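Local coordinates for protein glutaminase 1 (Escherichia coli, PDB 1U60) that catalyses the hydrolysis of L-glutamine to L-glutamate and ammonium, acting as a glutaminase with a fold related to the serine beta-lactamases, at residues Leu77-Pro82 against Trp136-His141; Asn5-Ala10 against Asn51-Gly56. All blocks are in the same frame, centred on the assembly; numbering follows the deposited sequence.

Contact 1. Residues Leu77-Pro82 against Trp136-His141; sequences LEDVGP and WQRILH
An end-on, two-pronged salt bridge between Asp-79 and Arg-138 ties helix 68-80 to helix 132-147 at the surface of the helical part of the serine beta-lactamase-like fold. The guanidinium presents its two terminal nitrogens to the carboxylate, one to each oxygen: Arg-138 NH2 donates to Asp-79 OD1 at 2.9 Å, and Arg-138 NH1 donates to Asp-79 OD2 at 2.7 Å with a nearly straight N-H...O angle of 171°. The two flat groups lie 20° apart, nearly coplanar, and both oxygens sit close to the guanidinium plane. OD1 is met through its syn lone pair; OD2 is also approached from the syn side, slightly out of the carboxylate plane. The side chains reach toward each other from opposite directions and span a wide gap: the nearest CA atoms of segments 77-82 and 136-141, those of Asp-79 and Arg-138, are 10.8 Å apart, and between these segments the ion pair does all the touching. Arg-138 starts with CG beside its backbone N and bends at chi3 (68°), bringing its tip round to Asp-79. The two helices also touch through Ile-139, which packs on Thr-72 and Leu-75, and the side chain of Arg-138 itself touches Leu-75. A third party joins the pair: the backbone of Asn-128, between helix 117-126 and helix 132-147, donates its N-H to Asp-79 OD2 and receives a bond from Arg-138 NH1 at its carbonyl, so the NH1-OD2 half of the bridge has a further backbone bond at each of its atoms.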
ATOM      1  N   LEU A  77      -8.966  -0.248 -17.245  1.00  9.00           N
ATOM      2  CA  LEU A  77      -9.753   0.768 -16.558  1.00  8.96           C
ATOM      3  C   LEU A  77     -10.509   1.668 -17.534  1.00  9.66           C
ATOM      4  O   LEU A  77     -11.688   1.996 -17.316  1.00 11.63           O
ATOM      5  CB  LEU A  77      -8.897   1.596 -15.589  1.00  9.22           C
ATOM      6  CG  LEU A  77      -8.378   0.921 -14.305  1.00  9.22           C
ATOM      7  CD1 LEU A  77      -7.221   1.701 -13.751  1.00 10.43           C
ATOM      8  CD2 LEU A  77      -9.502   0.779 -13.283  1.00 10.22           C
ATOM      9  N   GLU A  78      -9.883   2.030 -18.641  1.00  9.21           N
ATOM     10  CA  GLU A  78     -10.532   2.855 -19.643  1.00 10.76           C
ATOM     11  C   GLU A  78     -11.659   2.068 -20.301  1.00  9.80           C
ATOM     12  O   GLU A  78     -12.745   2.629 -20.554  1.00 10.49           O
ATOM     13  CB  GLU A  78      -9.552   3.315 -20.735  1.00 10.70           C
ATOM     14  CG  GLU A  78      -8.435   4.229 -20.251  1.00 13.06           C
ATOM     15  CD  GLU A  78      -8.964   5.566 -19.756  1.00 15.44           C
ATOM     16  OE1 GLU A  78      -9.857   6.143 -20.434  1.00 18.27           O
ATOM     17  OE2 GLU A  78      -8.544   6.027 -18.680  1.00 13.93           O
ATOM     18  N   ASP A  79     -11.432   0.776 -20.533  1.00 10.90           N
ATOM     19  CA  ASP A  79     -12.421  -0.100 -21.189  1.00 10.51           C
ATOM     20  C   ASP A  79     -13.633  -0.461 -20.344  1.00 11.73           C
ATOM     21  O   ASP A  79     -14.762  -0.357 -20.820  1.00 13.05           O
ATOM     22  CB  ASP A  79     -11.796  -1.401 -21.640  1.00 12.43           C
ATOM     23  CG  ASP A  79     -10.998  -1.279 -22.919  1.00 11.05           C
ATOM     24  OD1 ASP A  79     -10.884  -0.174 -23.526  1.00 12.79           O
ATOM     25  OD2 ASP A  79     -10.369  -2.271 -23.342  1.00 12.53           O
ATOM     26  N   VAL A  80     -13.430  -0.888 -19.082  1.00 11.50           N
ATOM     27  CA  VAL A  80     -14.518  -1.455 -18.283  1.00 11.52           C
ATOM     28  C   VAL A  80     -14.783  -0.720 -16.953  1.00 11.38           C
ATOM     29  O   VAL A  80     -15.807  -0.936 -16.334  1.00 11.08           O
ATOM     30  CB  VAL A  80     -14.323  -2.978 -18.036  1.00 11.13           C
ATOM     31  CG1 VAL A  80     -14.184  -3.738 -19.359  1.00 12.29           C
ATOM     32  CG2 VAL A  80     -13.112  -3.281 -17.087  1.00 10.91           C
ATOM     33  N   GLY A  81     -13.873   0.171 -16.557  1.00 11.26           N
ATOM     34  CA  GLY A  81     -14.025   1.047 -15.403  1.00 10.52           C
ATOM     35  C   GLY A  81     -13.518   0.405 -14.121  1.00 10.38           C
ATOM     36  O   GLY A  81     -13.271  -0.807 -14.105  1.00  9.65           O
ATOM     37  N   PRO A  82     -13.370   1.185 -13.060  1.00 11.04           N
ATOM     38  CA  PRO A  82     -12.746   0.669 -11.838  1.00 10.89           C
ATOM     39  C   PRO A  82     -13.522  -0.373 -11.084  1.00 10.88           C
ATOM     40  O   PRO A  82     -12.901  -1.273 -10.478  1.00  9.80           O
ATOM     41  CB  PRO A  82     -12.530   1.930 -10.971  1.00 11.14           C
ATOM     42  CG  PRO A  82     -13.528   2.932 -11.550  1.00 12.35           C
ATOM     43  CD  PRO A  82     -13.578   2.648 -12.974  1.00 10.90           C
ATOM     44  N   TRP A 136      -3.846  -7.452 -29.033  1.00 10.55           N
ATOM     45  CA  TRP A 136      -2.413  -7.103 -28.997  1.00 10.63           C
ATOM     46  C   TRP A 136      -2.246  -5.684 -29.477  1.00 10.55           C
ATOM     47  O   TRP A 136      -1.586  -4.885 -28.836  1.00  9.59           O
ATOM     48  CB  TRP A 136      -1.558  -8.117 -29.797  1.00 10.82           C
ATOM     49  CG  TRP A 136      -0.175  -7.611 -30.069  1.00 11.45           C
ATOM     50  CD1 TRP A 136       0.424  -7.410 -31.313  1.00 10.78           C
ATOM     51  CD2 TRP A 136       0.735  -7.104 -29.104  1.00  9.48           C
ATOM     52  NE1 TRP A 136       1.678  -6.874 -31.131  1.00 12.10           N
ATOM     53  CE2 TRP A 136       1.897  -6.667 -29.794  1.00  9.98           C
ATOM     54  CE3 TRP A 136       0.695  -6.958 -27.699  1.00 10.29           C
ATOM     55  CZ2 TRP A 136       2.993  -6.109 -29.129  1.00 10.39           C
ATOM     56  CZ3 TRP A 136       1.784  -6.416 -27.058  1.00 11.04           C
ATOM     57  CH2 TRP A 136       2.912  -5.994 -27.761  1.00  9.79           C
ATOM     58  N   GLN A 137      -2.877  -5.350 -30.604  1.00  9.57           N
ATOM     59  CA  GLN A 137      -2.714  -4.027 -31.185  1.00 10.94           C
ATOM     60  C   GLN A 137      -3.136  -2.941 -30.191  1.00 10.41           C
ATOM     61  O   GLN A 137      -2.452  -1.936 -30.089  1.00 10.24           O
ATOM     62  CB  GLN A 137      -3.486  -3.870 -32.515  1.00 11.80           C
ATOM     63  CG  GLN A 137      -2.786  -4.538 -33.702  1.00 15.34           C
ATOM     64  CD  GLN A 137      -1.307  -4.158 -33.880  1.00 17.92           C
ATOM     65  OE1 GLN A 137      -0.971  -2.982 -33.945  1.00 21.52           O
ATOM     66  NE2 GLN A 137      -0.438  -5.153 -33.987  1.00 18.86           N
ATOM     67  N   ARG A 138      -4.220  -3.147 -29.440  1.00 10.42           N
ATOM     68  CA  ARG A 138      -4.718  -2.108 -28.542  1.00  9.51           C
ATOM     69  C   ARG A 138      -3.763  -1.933 -27.353  1.00 10.05           C
ATOM     70  O   ARG A 138      -3.513  -0.835 -26.933  1.00  9.69           O
ATOM     71  CB  ARG A 138      -6.122  -2.411 -28.088  1.00 10.48           C
ATOM     72  CG  ARG A 138      -7.198  -2.376 -29.218  1.00 10.20           C
ATOM     73  CD  ARG A 138      -8.640  -2.487 -28.699  1.00 11.81           C
ATOM     74  NE  ARG A 138      -9.007  -1.292 -27.938  1.00 12.04           N
ATOM     75  CZ  ARG A 138      -9.340  -1.253 -26.643  1.00 13.77           C
ATOM     76  NH1 ARG A 138      -9.461  -2.341 -25.901  1.00 12.71           N
ATOM     77  NH2 ARG A 138      -9.636  -0.072 -26.101  1.00 11.18           N
ATOM     78  N   ILE A 139      -3.179  -3.029 -26.882  1.00  8.91           N
ATOM     79  CA  ILE A 139      -2.184  -2.979 -25.771  1.00  9.59           C
ATOM     80  C   ILE A 139      -0.884  -2.342 -26.212  1.00  9.55           C
ATOM     81  O   ILE A 139      -0.366  -1.472 -25.538  1.00  9.72           O
ATOM     82  CB  ILE A 139      -1.960  -4.378 -25.205  1.00  8.76           C
ATOM     83  CG1 ILE A 139      -3.186  -4.799 -24.363  1.00 10.35           C
ATOM     84  CG2 ILE A 139      -0.679  -4.453 -24.351  1.00 11.02           C
ATOM     85  CD1 ILE A 139      -3.263  -6.279 -24.036  1.00 10.35           C
ATOM     86  N   LEU A 140      -0.376  -2.720 -27.403  1.00  9.60           N
ATOM     87  CA  LEU A 140       0.827  -2.091 -27.966  1.00  9.95           C
ATOM     88  C   LEU A 140       0.606  -0.577 -28.100  1.00  9.83           C
ATOM     89  O   LEU A 140       1.468   0.206 -27.763  1.00  9.62           O
ATOM     90  CB  LEU A 140       1.203  -2.725 -29.304  1.00 10.21           C
ATOM     91  CG  LEU A 140       2.392  -2.090 -30.012  1.00 11.30           C
ATOM     92  CD1 LEU A 140       3.639  -2.170 -29.134  1.00 12.16           C
ATOM     93  CD2 LEU A 140       2.627  -2.771 -31.367  1.00 12.23           C
ATOM     94  N   HIS A 141      -0.583  -0.182 -28.554  1.00 10.70           N
ATOM     95  CA  HIS A 141      -0.895   1.227 -28.768  1.00 10.98           C
ATOM     96  C   HIS A 141      -0.881   2.000 -27.452  1.00  9.89           C
ATOM     97  O   HIS A 141      -0.321   3.077 -27.386  1.00  8.26           O
ATOM     98  CB  HIS A 141      -2.247   1.346 -29.471  1.00 12.03           C
ATOM     99  CG  HIS A 141      -2.599   2.736 -29.854  1.00 14.54           C
ATOM    100  ND1 HIS A 141      -1.965   3.403 -30.881  1.00 18.92           N
ATOM    101  CD2 HIS A 141      -3.494   3.604 -29.327  1.00 18.61           C
ATOM    102  CE1 HIS A 141      -2.487   4.614 -30.993  1.00 21.94           C
ATOM    103  NE2 HIS A 141      -3.404   4.763 -30.054  1.00 21.10           N
TER

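Contact 2. Residues Asn5-Ala10 against Asn51-Gly56; sequences NKLQQA and NVYSAG
Leu-7 lies over one face of the Tyr-53 ring while Gln-8 comes to its edge, so the aromatic side chain is wedged against the first turns of the N-terminal helix. The Leu-7 contact is a CH-pi interaction: CB stands 4.0 Å from the centroid of the Tyr-53 ring, 15° off the ring normal and displaced toward the rim on the CD2-CE2 side. The methyl branch CD2 of Leu-7 presses closer still, reaching Tyr-53 CE2 at 3.4 Å. On the other flank of the ring, Gln-8 CB approaches Tyr-53 CD1 at 4.0 Å. Its side chain sets out with CG anti to the backbone N and then bends at chi2, carrying the amide across to the strand, where its end lies at the ring edge, beside the carbonyl of Ser-54. The amide itself is turned 64° from the ring. Segment 5-10 runs roughly along strand 52-56, their axes 7.5 Å apart at closest approach and 25° from parallel. Tyr-53 is held by backbone hydrogen bonds to Ile-45 of strand 42-47, and Leu-7 packs on Ile-45, on Thr-47 and on Leu-303 of the C-terminal helix 290-303. The alternate residues Val-52 and Ser-54 point away from helix 4-18 and touch Ile-203 of helix 202-213; the hydroxyl of Ser-54 is hydrogen-bonded to Ser-58. N- and C-terminal helices laid over one face of a five-stranded antiparallel sheet are the hallmark of the alpha/beta domain of the serine beta-lactamase-like fold.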
ATOM      1  N   ASN A   5      18.149  23.062 -12.547  1.00 21.19           N
ATOM      2  CA  ASN A   5      19.439  22.743 -11.985  1.00 21.86           C
ATOM      3  C   ASN A   5      19.334  21.690 -10.882  1.00 20.89           C
ATOM      4  O   ASN A   5      20.124  20.750 -10.863  1.00 20.70           O
ATOM      5  CB  ASN A   5      20.151  24.024 -11.482  1.00 23.16           C
ATOM      6  CG  ASN A   5      20.606  24.916 -12.638  1.00 25.64           C
ATOM      7  OD1 ASN A   5      21.290  24.459 -13.542  1.00 31.28           O
ATOM      8  ND2 ASN A   5      20.237  26.187 -12.601  1.00 31.63           N
ATOM      9  N   LYS A   6      18.358  21.819  -9.995  1.00 20.33           N
ATOM     10  CA  LYS A   6      18.215  20.836  -8.903  1.00 20.60           C
ATOM     11  C   LYS A   6      17.811  19.463  -9.447  1.00 18.77           C
ATOM     12  O   LYS A   6      18.273  18.443  -8.958  1.00 18.16           O
ATOM     13  CB  LYS A   6      17.239  21.301  -7.818  1.00 21.16           C
ATOM     14  CG  LYS A   6      17.807  22.394  -6.938  1.00 25.73           C
ATOM     15  CD  LYS A   6      16.803  22.940  -5.965  1.00 31.04           C
ATOM     16  CE  LYS A   6      17.487  23.916  -4.958  1.00 33.84           C
ATOM     17  NZ  LYS A   6      16.511  24.963  -4.482  1.00 36.72           N
ATOM     18  N   LEU A   7      16.979  19.433 -10.485  1.00 17.81           N
ATOM     19  CA  LEU A   7      16.540  18.153 -11.052  1.00 17.14           C
ATOM     20  C   LEU A   7      17.680  17.436 -11.773  1.00 16.39           C
ATOM     21  O   LEU A   7      17.897  16.238 -11.584  1.00 15.32           O
ATOM     22  CB  LEU A   7      15.359  18.370 -12.006  1.00 16.77           C
ATOM     23  CG  LEU A   7      13.940  18.295 -11.418  1.00 18.91           C
ATOM     24  CD1 LEU A   7      13.708  19.012 -10.164  1.00 19.56           C
ATOM     25  CD2 LEU A   7      12.971  18.763 -12.490  1.00 16.47           C
ATOM     26  N   GLN A   8      18.460  18.175 -12.572  1.00 14.65           N
ATOM     27  CA  GLN A   8      19.585  17.571 -13.228  1.00 14.43           C
ATOM     28  C   GLN A   8      20.614  17.129 -12.171  1.00 14.40           C
ATOM     29  O   GLN A   8      21.191  16.073 -12.294  1.00 13.72           O
ATOM     30  CB  GLN A   8      20.226  18.514 -14.241  1.00 14.46           C
ATOM     31  CG  GLN A   8      21.381  17.835 -14.972  1.00 14.27           C
ATOM     32  CD  GLN A   8      20.905  16.779 -15.965  1.00 16.21           C
ATOM     33  OE1 GLN A   8      21.368  15.638 -15.964  1.00 16.74           O
ATOM     34  NE2 GLN A   8      19.988  17.160 -16.808  1.00 13.92           N
ATOM     35  N   GLN A   9      20.810  17.930 -11.124  1.00 15.65           N
ATOM     36  CA  GLN A   9      21.722  17.546 -10.039  1.00 16.46           C
ATOM     37  C   GLN A   9      21.294  16.285  -9.341  1.00 14.97           C
ATOM     38  O   GLN A   9      22.115  15.473  -8.966  1.00 14.33           O
ATOM     39  CB  GLN A   9      21.843  18.639  -8.962  1.00 17.31           C
ATOM     40  CG  GLN A   9      22.703  19.825  -9.343  1.00 23.82           C
ATOM     41  CD  GLN A   9      22.739  20.875  -8.242  1.00 31.39           C
ATOM     42  OE1 GLN A   9      22.609  20.530  -7.040  1.00 35.93           O
ATOM     43  NE2 GLN A   9      22.929  22.150  -8.628  1.00 35.18           N
ATOM     44  N   ALA A  10      19.992  16.135  -9.134  1.00 14.51           N
ATOM     45  CA  ALA A  10      19.459  14.953  -8.490  1.00 13.58           C
ATOM     46  C   ALA A  10      19.710  13.699  -9.284  1.00 12.33           C
ATOM     47  O   ALA A  10      20.176  12.738  -8.712  1.00 11.96           O
ATOM     48  CB  ALA A  10      17.977  15.120  -8.171  1.00 14.18           C
ATOM     49  N   ASN A  51       9.627  18.417 -19.278  1.00 10.52           N
ATOM     50  CA  ASN A  51      11.078  18.537 -19.208  1.00 11.30           C
ATOM     51  C   ASN A  51      11.720  17.214 -18.839  1.00 11.30           C
ATOM     52  O   ASN A  51      11.176  16.479 -18.001  1.00 11.89           O
ATOM     53  CB  ASN A  51      11.453  19.647 -18.212  1.00 12.54           C
ATOM     54  CG  ASN A  51      11.082  21.019 -18.774  1.00 13.81           C
ATOM     55  OD1 ASN A  51      11.506  21.322 -19.896  1.00 18.34           O
ATOM     56  ND2 ASN A  51      10.196  21.751 -18.104  1.00 15.98           N
ATOM     57  N   VAL A  52      12.897  16.943 -19.399  1.00  9.36           N
ATOM     58  CA  VAL A  52      13.530  15.642 -19.295  1.00 10.00           C
ATOM     59  C   VAL A  52      14.943  15.825 -18.797  1.00  9.46           C
ATOM     60  O   VAL A  52      15.679  16.642 -19.346  1.00 10.64           O
ATOM     61  CB  VAL A  52      13.597  14.908 -20.666  1.00  9.56           C
ATOM     62  CG1 VAL A  52      14.300  13.584 -20.519  1.00 11.32           C
ATOM     63  CG2 VAL A  52      12.214  14.718 -21.238  1.00 11.18           C
ATOM     64  N   TYR A  53      15.325  15.067 -17.777  1.00 10.43           N
ATOM     65  CA  TYR A  53      16.652  15.121 -17.162  1.00 11.08           C
ATOM     66  C   TYR A  53      17.132  13.690 -17.003  1.00 11.33           C
ATOM     67  O   TYR A  53      16.399  12.853 -16.454  1.00 11.38           O
ATOM     68  CB  TYR A  53      16.620  15.765 -15.774  1.00 11.19           C
ATOM     69  CG  TYR A  53      15.988  17.114 -15.814  1.00 12.76           C
ATOM     70  CD1 TYR A  53      16.739  18.245 -16.186  1.00 14.68           C
ATOM     71  CD2 TYR A  53      14.614  17.271 -15.605  1.00 11.38           C
ATOM     72  CE1 TYR A  53      16.128  19.506 -16.322  1.00 15.42           C
ATOM     73  CE2 TYR A  53      14.018  18.507 -15.721  1.00 12.70           C
ATOM     74  CZ  TYR A  53      14.766  19.622 -16.066  1.00 13.64           C
ATOM     75  OH  TYR A  53      14.152  20.835 -16.199  1.00 15.58           O
ATOM     76  N   SER A  54      18.347  13.384 -17.428  1.00 10.37           N
ATOM     77  CA  SER A  54      18.835  12.016 -17.247  1.00 10.05           C
ATOM     78  C   SER A  54      20.325  11.922 -17.067  1.00  9.50           C
ATOM     79  O   SER A  54      21.044  12.886 -17.289  1.00  9.42           O
ATOM     80  CB  SER A  54      18.389  11.145 -18.415  1.00 10.45           C
ATOM     81  OG  SER A  54      19.238  11.328 -19.545  1.00 11.70           O
ATOM     82  N   ALA A  55      20.757  10.743 -16.644  1.00  9.05           N
ATOM     83  CA  ALA A  55      22.158  10.397 -16.462  1.00  8.58           C
ATOM     84  C   ALA A  55      22.334   8.945 -16.787  1.00  9.57           C
ATOM     85  O   ALA A  55      21.411   8.131 -16.624  1.00  8.74           O
ATOM     86  CB  ALA A  55      22.600  10.657 -14.989  1.00  8.71           C
ATOM     87  N   GLY A  56      23.514   8.595 -17.300  1.00  9.14           N
ATOM     88  CA  GLY A  56      23.812   7.237 -17.666  1.00  9.55           C
ATOM     89  C   GLY A  56      23.300   6.846 -19.019  1.00  9.15           C
ATOM     90  O   GLY A  56      23.053   7.695 -19.905  1.00 10.23           O
TER

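From the N terminus, contact 2 closes the first loop: helix 4-18 is met again by strand 52-56 after 40 intervening residues that include strand 42-47, which brings the start of the chain onto an outermost strand of the five-stranded sheet. Ser-66, a predicted substrate-binding residue, follows just before helix 68-80. Contact 1 then closes a second loop of 53 residues, which takes in helices 82-88, 101-106 and 117-126. The loops run in series, neither nesting nor crossing. Their centres lie 32 Å apart, with nearest atoms about 18 Å apart: contact 2 joins the N-terminal helix to the edge of the sheet, and contact 1 joins two helices of the helical part.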